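Local coordinates for protein SsfS6 (Streptomyces sp. SF2575, PDB 4FZR) that belongs to the erythromycin biosynthesis protein CIII-like family and adopts the two-domain GT-B fold, at residues 88-91 / 95-98; 100-105 / 165-170. All coordinates share one frame; numbering follows the deposited sequence.

Contact 1: residues 88-91 / 95-98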
# COMPACT_ATOMS: atom_id res chain seq x y z
N THR A 88 33.90 1.64 -19.05
CA THR A 88 33.93 3.07 -18.78
C THR A 88 32.77 3.78 -19.47
O THR A 88 32.18 3.27 -20.42
CB THR A 88 35.28 3.71 -19.21
OG1 THR A 88 35.52 3.47 -20.60
CG2 THR A 88 36.43 3.14 -18.38
N MSE A 89 32.44 4.97 -18.96
CA MSE A 89 31.36 5.78 -19.51
C MSE A 89 31.74 6.42 -20.84
O MSE A 89 32.67 7.22 -20.91
CB MSE A 89 31.02 6.90 -18.52
CG MSE A 89 30.37 6.42 -17.23
SE MSE A 89 28.43 6.32 -17.37
CE MSE A 89 28.06 8.20 -17.78
N PRO A 90 31.01 6.07 -21.91
CA PRO A 90 31.16 6.84 -23.16
C PRO A 90 30.72 8.27 -22.93
O PRO A 90 29.79 8.49 -22.16
CB PRO A 90 30.20 6.13 -24.13
CG PRO A 90 30.03 4.76 -23.57
CD PRO A 90 30.11 4.91 -22.09
N ARG A 91 31.37 9.24 -23.57
CA ARG A 91 31.00 10.63 -23.37
C ARG A 91 29.92 11.05 -24.36
O ARG A 91 29.06 11.87 -24.04
CB ARG A 91 32.22 11.55 -23.47
CG ARG A 91 31.96 12.98 -23.00
CD ARG A 91 31.50 13.01 -21.54
NE ARG A 91 30.98 14.32 -21.15
CZ ARG A 91 30.44 14.59 -19.96
NH1 ARG A 91 30.36 13.64 -19.03
NH2 ARG A 91 29.99 15.81 -19.70
N PRO A 95 26.37 6.04 -27.74
CA PRO A 95 27.02 4.83 -27.23
C PRO A 95 26.91 4.74 -25.71
O PRO A 95 27.10 3.66 -25.14
CB PRO A 95 28.48 5.01 -27.65
CG PRO A 95 28.66 6.48 -27.73
CD PRO A 95 27.35 7.03 -28.21
N LEU A 96 26.61 5.86 -25.06
CA LEU A 96 26.39 5.89 -23.62
C LEU A 96 25.05 5.23 -23.29
O LEU A 96 24.91 4.55 -22.28
CB LEU A 96 26.39 7.33 -23.11
CG LEU A 96 26.17 7.53 -21.61
CD1 LEU A 96 27.16 6.72 -20.81
CD2 LEU A 96 26.29 9.01 -21.26
N LEU A 97 24.07 5.46 -24.16
CA LEU A 97 22.76 4.83 -24.02
C LEU A 97 22.86 3.31 -24.13
O LEU A 97 22.21 2.58 -23.39
CB LEU A 97 21.80 5.36 -25.09
CG LEU A 97 20.77 6.40 -24.63
CD1 LEU A 97 21.42 7.48 -23.79
CD2 LEU A 97 20.06 7.00 -25.84
N GLU A 98 23.68 2.84 -25.07
CA GLU A 98 23.87 1.41 -25.26
C GLU A 98 24.64 0.83 -24.08
O GLU A 98 24.37 -0.29 -23.64
CB GLU A 98 24.61 1.14 -26.57
CG GLU A 98 23.81 1.53 -27.81
CD GLU A 98 24.65 1.59 -29.08
OE1 GLU A 98 25.86 1.89 -28.99
OE2 GLU A 98 24.09 1.33 -30.17
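The carbonyl oxygen of P90 lies against the side chain of L96, whose methyl carbon CD1 approaches P90 O to 3.4 Å, with L96 CD2 next at 3.7 Å. No hydrogen bond crosses between residues 88-91 and 95-98, so the pairing rests on carbon surfaces and van der Waals contact. L96 reaches the loop because CG stands anti to its backbone N (chi1 -180°), which brings its two methyls against M89 CE and the P90 carbonyl. Its CD1 is shared: besides the carbonyl oxygen, it meets P90 CD at 3.7 Å and the terminal methyl of M89, with M89 CE 3.5 Å from L96 CD1. M89, modelled as selenomethionine, folds over at chi2 and chi3 (-89° and -60°), and the bend carries CE toward the leucine although the side chain does not set out in that direction. This is the opening turn of helix 93-122 in the N-terminal half of the GT-B fold, where P95, lacking an amide hydrogen, costs the helix no backbone bond. Here the loop that delivers the chain to the helix doubles back on it. The pyrrolidine of P90 rests on the peptide link between P95 and L96, with P90 CG 3.5 Å from P95 O and P90 CB 3.7 Å from L96 N. The two proline rings also touch, P90 CB lying 3.9 Å from P95 CG. L96 additionally meets A330, in the C-terminal half of the chain, whereas L97 and E98 pack on helix 158-167.

Contact 2: residues 100-105 / 165-170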
# COMPACT_ATOMS: atom_id res chain seq x y z
N ILE A 100 24.52 1.88 -20.96
CA ILE A 100 23.49 1.74 -19.94
C ILE A 100 22.63 0.50 -20.19
O ILE A 100 22.36 -0.27 -19.27
CB ILE A 100 22.58 2.98 -19.91
CG1 ILE A 100 23.31 4.16 -19.28
CG2 ILE A 100 21.29 2.68 -19.15
CD1 ILE A 100 22.55 5.47 -19.36
N GLY A 101 22.19 0.34 -21.43
CA GLY A 101 21.35 -0.79 -21.80
C GLY A 101 21.96 -2.13 -21.48
O GLY A 101 21.28 -3.03 -21.00
N ARG A 102 23.26 -2.27 -21.74
CA ARG A 102 23.95 -3.53 -21.49
C ARG A 102 24.05 -3.78 -19.99
O ARG A 102 24.01 -4.93 -19.54
CB ARG A 102 25.34 -3.53 -22.14
CG ARG A 102 25.30 -3.44 -23.66
CD ARG A 102 26.65 -3.75 -24.29
NE ARG A 102 27.67 -2.76 -23.95
CZ ARG A 102 27.86 -1.62 -24.62
NH1 ARG A 102 27.11 -1.31 -25.67
NH2 ARG A 102 28.82 -0.79 -24.23
N GLY A 103 24.16 -2.71 -19.21
CA GLY A 103 24.13 -2.82 -17.76
C GLY A 103 22.84 -3.48 -17.30
O GLY A 103 22.86 -4.48 -16.59
N TYR A 104 21.71 -2.91 -17.72
CA TYR A 104 20.41 -3.48 -17.39
C TYR A 104 20.28 -4.92 -17.86
O TYR A 104 19.55 -5.72 -17.27
CB TYR A 104 19.29 -2.63 -18.01
CG TYR A 104 19.03 -1.34 -17.27
CD1 TYR A 104 18.58 -1.35 -15.96
CD2 TYR A 104 19.22 -0.12 -17.89
CE1 TYR A 104 18.33 -0.18 -15.28
CE2 TYR A 104 18.97 1.07 -17.22
CZ TYR A 104 18.53 1.03 -15.91
OH TYR A 104 18.29 2.21 -15.25
N GLY A 105 20.99 -5.26 -18.93
CA GLY A 105 20.99 -6.62 -19.44
C GLY A 105 21.74 -7.56 -18.51
O GLY A 105 21.38 -8.72 -18.34
N VAL A 165 18.41 -6.01 -24.75
CA VAL A 165 18.00 -7.25 -25.39
C VAL A 165 19.20 -7.90 -26.07
O VAL A 165 19.40 -9.11 -25.99
CB VAL A 165 16.89 -7.01 -26.44
CG1 VAL A 165 16.62 -8.28 -27.23
CG2 VAL A 165 15.62 -6.52 -25.76
N GLY A 166 20.00 -7.08 -26.75
CA GLY A 166 21.22 -7.53 -27.38
C GLY A 166 22.12 -8.29 -26.42
O GLY A 166 22.52 -9.42 -26.69
N GLU A 167 22.45 -7.65 -25.30
CA GLU A 167 23.31 -8.25 -24.28
C GLU A 167 22.79 -9.61 -23.80
O GLU A 167 23.56 -10.46 -23.35
CB GLU A 167 23.46 -7.30 -23.10
CG GLU A 167 24.45 -7.75 -22.03
CD GLU A 167 25.90 -7.51 -22.43
OE1 GLU A 167 26.16 -7.30 -23.64
OE2 GLU A 167 26.77 -7.51 -21.54
N LEU A 168 21.48 -9.82 -23.91
CA LEU A 168 20.87 -11.06 -23.45
C LEU A 168 20.72 -12.09 -24.58
O LEU A 168 19.99 -13.07 -24.43
CB LEU A 168 19.49 -10.77 -22.84
CG LEU A 168 19.50 -10.07 -21.48
CD1 LEU A 168 18.07 -9.77 -21.06
CD2 LEU A 168 20.21 -10.93 -20.44
N ALA A 169 21.43 -11.87 -25.68
CA ALA A 169 21.29 -12.72 -26.86
C ALA A 169 21.42 -14.21 -26.54
O ALA A 169 20.60 -15.01 -26.98
CB ALA A 169 22.28 -12.31 -27.95
N PRO A 170 22.45 -14.59 -25.76
CA PRO A 170 22.64 -16.01 -25.44
C PRO A 170 21.47 -16.63 -24.67
O PRO A 170 21.02 -17.72 -25.03
CB PRO A 170 23.90 -16.02 -24.58
CG PRO A 170 24.62 -14.77 -24.95
CD PRO A 170 23.55 -13.77 -25.23
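R102 meets E167 through the aliphatic part of its side chain: R102 CD lies 3.6 Å from E167 OE1, and R102 CB is 4.1 Å from the same oxygen, E167 OE1. The two side chains run nearly perpendicular to each other, and the guanidinium and carboxylate planes are inclined by 51°. With R102 NE still 4.8 Å from E167 OE1, the opposite charges are near each other without forming a salt bridge. The backbone of R102 takes part as well, E167 CG sitting 3.8 Å from R102 O. Two residues on, the ring of Y104 leads off to other partners: it meets Y132, and its hydroxyl is hydrogen-bonded to E331 OE1. G105 then presents bare backbone to the end of helix 158-167, where G105 C lies 4.4 Å from E167 CG. The same glycine receives L168, whose methyl CD2 presses on the carbonyl, 3.3 Å from G105 O. L168 leaves the helical path at the end of helix 158-167 and is also the N-cap residue of helix 169-173; at this kink its side chain turns inward to V108 and L109, a turn further along helix 93-122. With chi1 at -174°, the E167 chain first extends away from its own amide nitrogen and then bends at chi2, which lays the carboxylate across R102. Its other oxygen, OE2, forms a salt bridge with R106. R106 is thus a direct ionic partner of this carboxylate, while R102 contributes carbon packing and probably a weaker electrostatic pull.

In the fold
Coming from the N terminus, the chain passes helix 74-78 and enters the loop that holds residues 88-91. Contact 1 closes a very short loop, with three residues between its segments, where the incoming chain packs on the start of helix 93-122. Contact 2 opens almost at once on the same helix and closes a far longer excursion through strand 126-130, helix 135-143 and strand 147-150, returning at the junction of helices 158-167 and 169-173. The two are in series, neither nesting nor crossing, with centres about 14 Å apart. Helix 93-122 is their common element, joined to its preceding loop and to a later helix pair of the N-terminal half.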